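Side-chain contacts in uncharacterized protein (Staphylococcus aureus subsp. aureus, PDB 3H04), which is of unknown function but has an alpha/beta-hydrolase fold and is probably a serine hydrolase related to esterases: residues I53-E58 with K264-L269; V212-C217 with E229-H234. All blocks are in the same frame, centred on the assembly; numbering follows the deposited sequence.

In the fold
Both contacts are buried and apolar, and no hydrogen bond crosses either, but they lie on different faces of the central sheet of this alpha/beta-hydrolase fold. Contact 1 packs helix 50-56 against helix 256-273, whereas contact 2 packs strand 212-217 against helix 226-232, within a beta-alpha-beta unit. Their centres are 19 Å apart. Strand 212-217 connects them: Phe-213 turns to helix 256-273, where CE2 of Phe-213 is 3.5 Å from CG2 of Val-265, and Ile-214 turns to helix 226-232. Contact 1 is made by isoleucine, leucine and valine methyls; contact 2 adds a thioether. Each has one partly exposed residue, Val-266 and Met-232 respectively.

Contact 1: residues I53-E58 with K264-L269; sequences IDILTE and KVVDFL
Val-266 sets one methyl between Ile-55 and Leu-56, and this joins two helices, 50-56 and 256-273, that pack side by side on one face of the central sheet in an alpha/beta-hydrolase fold. The nearest backbones across the pair belong to Leu-56 and Val-266, whose CA atoms are 6.5 Å apart. CG2 does all the touching for Val-266. With CG1 anti to the backbone N (chi1 169°), CG2 of Val-266 is the branch that faces the other helix, where it lies 3.7 Å from CG2 of Ile-55. CG2 of Val-266 also reaches the backbone, 3.6 Å from Ile-55 O, and its third neighbour is CD2 of Leu-56 at 4.2 Å. The side chains of Ile-55 and Val-266 meet at an oblique angle, through one branch each.

Leu-56 is likewise oblique to its partner, Val-265, but its CB is directed along the interface rather than across it. The branch CD2 of Leu-56 covers the remaining gap to lie 4.0 Å from CG1 of Val-265. Leu-56 also packs on Phe-101 and Val-265 on Phe-213, so this pair is the part of the interface that continues down to the sheet. Leu-269, one turn beyond Val-265, turns to Tyr-60 and Phe-99 of the same sheet. On the outer side of helix 50-56, Asp-54 forms a salt bridge with Lys-24.

Thr-57, the first residue to leave helical phi/psi, gives two donors to Ile-53 O from opposite faces of its plane: the backbone N at 2.9 Å, and OG1 at 2.7 Å, which stands 38° out of the carbonyl plane.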
# COMPACT_ATOMS: atom_id res chain seq x y z
N ILE A 53 11.26 -10.94 -1.58
CA ILE A 53 10.53 -11.80 -2.48
C ILE A 53 10.87 -13.27 -2.24
O ILE A 53 9.99 -14.14 -2.29
CB ILE A 53 10.78 -11.45 -3.95
CG1 ILE A 53 10.20 -10.07 -4.26
CG2 ILE A 53 10.09 -12.48 -4.84
CD1 ILE A 53 10.55 -9.53 -5.64
N ASP A 54 12.15 -13.57 -2.03
CA ASP A 54 12.54 -14.96 -1.75
C ASP A 54 11.88 -15.52 -0.49
O ASP A 54 11.41 -16.66 -0.48
CB ASP A 54 14.05 -15.11 -1.65
CG ASP A 54 14.72 -14.99 -3.00
OD1 ASP A 54 14.03 -15.15 -4.03
OD2 ASP A 54 15.93 -14.73 -3.05
N ILE A 55 11.83 -14.73 0.57
CA ILE A 55 11.11 -15.18 1.79
C ILE A 55 9.60 -15.42 1.55
O ILE A 55 9.05 -16.45 1.97
CB ILE A 55 11.38 -14.18 2.94
CG1 ILE A 55 12.86 -14.30 3.39
CG2 ILE A 55 10.41 -14.39 4.17
CD1 ILE A 55 13.38 -13.07 4.09
N LEU A 56 8.94 -14.48 0.86
CA LEU A 56 7.51 -14.50 0.71
C LEU A 56 7.12 -15.64 -0.26
O LEU A 56 6.12 -16.31 -0.03
CB LEU A 56 6.99 -13.14 0.23
CG LEU A 56 7.09 -11.91 1.18
CD1 LEU A 56 6.60 -10.63 0.49
CD2 LEU A 56 6.31 -12.17 2.45
N THR A 57 7.92 -15.89 -1.29
CA THR A 57 7.50 -16.82 -2.35
C THR A 57 7.97 -18.26 -2.16
O THR A 57 7.80 -19.09 -3.05
CB THR A 57 7.90 -16.32 -3.75
OG1 THR A 57 9.33 -16.23 -3.85
CG2 THR A 57 7.27 -14.94 -4.01
N GLU A 58 8.56 -18.58 -1.02
CA GLU A 58 8.93 -19.96 -0.74
C GLU A 58 7.73 -20.86 -0.91
O GLU A 58 7.82 -21.91 -1.54
CB GLU A 58 9.45 -20.12 0.67
CG GLU A 58 10.82 -19.51 0.91
CD GLU A 58 11.45 -19.98 2.22
OE1 GLU A 58 11.31 -21.17 2.59
OE2 GLU A 58 12.09 -19.13 2.89
N LYS A 264 8.62 -13.27 10.15
CA LYS A 264 7.43 -13.23 10.98
C LYS A 264 6.13 -13.08 10.16
O LYS A 264 5.09 -13.61 10.55
CB LYS A 264 7.50 -12.08 11.99
CG LYS A 264 8.55 -12.19 13.04
CD LYS A 264 8.48 -10.97 13.92
CE LYS A 264 9.39 -11.08 15.10
NZ LYS A 264 8.72 -11.79 16.15
N VAL A 265 6.21 -12.39 9.03
CA VAL A 265 5.06 -12.27 8.15
C VAL A 265 4.64 -13.65 7.65
O VAL A 265 3.46 -14.04 7.74
CB VAL A 265 5.34 -11.32 6.97
CG1 VAL A 265 4.31 -11.52 5.86
CG2 VAL A 265 5.31 -9.86 7.47
N VAL A 266 5.61 -14.41 7.17
CA VAL A 266 5.38 -15.78 6.70
C VAL A 266 4.81 -16.73 7.79
O VAL A 266 3.95 -17.59 7.49
CB VAL A 266 6.66 -16.35 6.11
CG1 VAL A 266 6.55 -17.89 5.86
CG2 VAL A 266 6.99 -15.58 4.82
N ASP A 267 5.30 -16.58 9.00
CA ASP A 267 4.79 -17.30 10.17
C ASP A 267 3.33 -16.98 10.36
O ASP A 267 2.52 -17.87 10.63
CB ASP A 267 5.50 -16.88 11.45
CG ASP A 267 6.90 -17.46 11.62
OD1 ASP A 267 7.32 -18.38 10.88
OD2 ASP A 267 7.58 -16.97 12.54
N PHE A 268 3.01 -15.69 10.25
CA PHE A 268 1.61 -15.21 10.37
C PHE A 268 0.75 -15.83 9.26
O PHE A 268 -0.31 -16.38 9.54
CB PHE A 268 1.64 -13.70 10.37
CG PHE A 268 0.32 -13.02 10.09
CD1 PHE A 268 -0.49 -12.58 11.13
CD2 PHE A 268 -0.06 -12.72 8.79
CE1 PHE A 268 -1.68 -11.87 10.85
CE2 PHE A 268 -1.23 -12.05 8.54
CZ PHE A 268 -2.03 -11.63 9.60
N LEU A 269 1.23 -15.81 8.02
CA LEU A 269 0.53 -16.51 6.93
C LEU A 269 0.42 -18.01 7.18
O LEU A 269 -0.64 -18.58 6.98
CB LEU A 269 1.20 -16.29 5.57
CG LEU A 269 1.25 -14.80 5.14
CD1 LEU A 269 2.01 -14.60 3.82
CD2 LEU A 269 -0.14 -14.26 5.04

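Contact 2: residues V212-C217 with E229-H234; sequences VFIAHC and EHIMNH
Ile-214 and Met-232 supply the closest apolar approach between strand 212-217 and helix 226-232, two consecutive elements of a beta-alpha-beta unit. On the strand side the touching atom is CD1 of Ile-214, which lies 3.5 Å from SD of Met-232. CG of Met-232 follows at 3.7 Å from CD1 of Ile-214. An extended Ile-214 side chain (chi2 167°) carries this methyl straight out from the strand to the helix. The two side chains, Ile-214 and Met-232, run past each other in opposite senses, and the bend of the methionine at chi2 (-108°) brings its SD alongside the isoleucine tip. Ile-231 completes the apolar group with its branch methyl: CG2 of Ile-231 is 4.1 Å from CD1 of Ile-214.

No polar bond crosses between the segments; those present lie within a segment or run to neighbours. Asn-233 N donates to Glu-229 O at 2.8 Å, and His-234 N to Ile-231 O at 3.0 Å. On the strand, the buried ring of His-216 is held at both nitrogens, ND1 by Ser-228 OG and NE2 by Val-223 O, which fixes its rotation. Glu-229 OE2 forms a salt bridge with Arg-242 of strand 238-243.

Among its neighbours, the contact is flanked by strand 238-243, where Phe-240 meets both Ile-214 and Met-232, and by strand 121-125, where Asp-124 touches Ile-214 and Ile-231; on the other face of the sheet, Phe-213 and Ala-215 rest on helix 256-273.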
# COMPACT_ATOMS: atom_id res chain seq x y z
N VAL A 212 -4.72 -9.02 10.92
CA VAL A 212 -3.83 -8.00 10.41
C VAL A 212 -2.46 -8.05 11.02
O VAL A 212 -2.32 -8.00 12.27
CB VAL A 212 -4.36 -6.60 10.64
CG1 VAL A 212 -3.44 -5.62 9.89
CG2 VAL A 212 -5.88 -6.46 10.14
N PHE A 213 -1.44 -8.19 10.19
CA PHE A 213 -0.02 -8.08 10.68
C PHE A 213 0.42 -6.63 10.50
O PHE A 213 0.29 -6.09 9.40
CB PHE A 213 0.86 -9.02 9.90
CG PHE A 213 2.31 -9.06 10.35
CD1 PHE A 213 2.75 -10.09 11.14
CD2 PHE A 213 3.21 -8.04 9.98
CE1 PHE A 213 4.09 -10.14 11.58
CE2 PHE A 213 4.54 -8.08 10.41
CZ PHE A 213 4.97 -9.14 11.22
N ILE A 214 0.91 -5.97 11.55
CA ILE A 214 1.28 -4.55 11.47
C ILE A 214 2.75 -4.45 11.81
O ILE A 214 3.18 -5.03 12.82
CB ILE A 214 0.46 -3.69 12.42
CG1 ILE A 214 -1.06 -3.90 12.11
CG2 ILE A 214 0.96 -2.20 12.35
CD1 ILE A 214 -2.06 -3.36 13.17
N ALA A 215 3.53 -3.70 10.98
CA ALA A 215 4.93 -3.32 11.33
C ALA A 215 4.98 -1.81 11.13
O ALA A 215 4.58 -1.32 10.04
CB ALA A 215 5.97 -4.04 10.45
N HIS A 216 5.41 -1.09 12.14
CA HIS A 216 5.40 0.35 12.11
C HIS A 216 6.42 0.93 13.08
O HIS A 216 6.53 0.46 14.14
CB HIS A 216 3.99 0.82 12.45
CG HIS A 216 3.65 2.17 11.92
ND1 HIS A 216 2.39 2.51 11.53
CD2 HIS A 216 4.40 3.27 11.76
CE1 HIS A 216 2.38 3.76 11.13
NE2 HIS A 216 3.59 4.24 11.26
N CYS A 217 7.22 1.89 12.66
CA CYS A 217 8.20 2.53 13.54
C CYS A 217 7.53 3.51 14.46
O CYS A 217 6.70 4.34 14.01
CB CYS A 217 9.21 3.30 12.71
SG CYS A 217 10.25 2.19 11.73
N GLU A 229 -2.01 2.05 15.84
CA GLU A 229 -2.69 1.91 17.15
C GLU A 229 -4.20 1.99 16.95
O GLU A 229 -4.95 1.20 17.52
CB GLU A 229 -2.22 2.96 18.17
CG GLU A 229 -0.74 2.90 18.50
CD GLU A 229 -0.20 4.12 19.27
OE1 GLU A 229 -0.94 5.11 19.53
OE2 GLU A 229 0.99 4.06 19.60
N HIS A 230 -4.65 2.89 16.07
CA HIS A 230 -6.09 2.99 15.74
C HIS A 230 -6.68 1.66 15.22
O HIS A 230 -7.79 1.25 15.61
CB HIS A 230 -6.37 4.08 14.71
CG HIS A 230 -7.81 4.17 14.27
ND1 HIS A 230 -8.82 4.52 15.13
CD2 HIS A 230 -8.40 3.93 13.08
CE1 HIS A 230 -9.98 4.49 14.49
NE2 HIS A 230 -9.75 4.16 13.24
N ILE A 231 -5.94 0.99 14.34
CA ILE A 231 -6.41 -0.28 13.79
C ILE A 231 -6.47 -1.33 14.91
O ILE A 231 -7.50 -2.00 15.10
CB ILE A 231 -5.49 -0.71 12.63
CG1 ILE A 231 -5.72 0.23 11.45
CG2 ILE A 231 -5.80 -2.11 12.19
CD1 ILE A 231 -4.62 0.25 10.47
N MET A 232 -5.43 -1.36 15.72
CA MET A 232 -5.36 -2.27 16.88
C MET A 232 -6.41 -1.97 17.94
O MET A 232 -6.67 -2.83 18.79
CB MET A 232 -3.98 -2.17 17.55
CG MET A 232 -2.81 -2.15 16.60
SD MET A 232 -1.84 -3.67 16.60
CE MET A 232 -1.10 -3.50 18.19
N ASN A 233 -6.96 -0.76 17.98
CA ASN A 233 -8.11 -0.48 18.83
C ASN A 233 -9.42 -1.20 18.45
O ASN A 233 -10.38 -1.18 19.21
CB ASN A 233 -8.36 1.04 18.93
CG ASN A 233 -7.23 1.79 19.70
OD1 ASN A 233 -6.36 1.19 20.35
ND2 ASN A 233 -7.25 3.11 19.60
N HIS A 234 -9.48 -1.85 17.30
CA HIS A 234 -10.75 -2.43 16.82
C HIS A 234 -10.68 -3.83 16.21
O HIS A 234 -11.66 -4.55 16.28
CB HIS A 234 -11.35 -1.48 15.75
CG HIS A 234 -11.77 -0.16 16.33
ND1 HIS A 234 -12.87 -0.05 17.15
CD2 HIS A 234 -11.17 1.05 16.35
CE1 HIS A 234 -12.97 1.19 17.59
NE2 HIS A 234 -11.95 1.88 17.12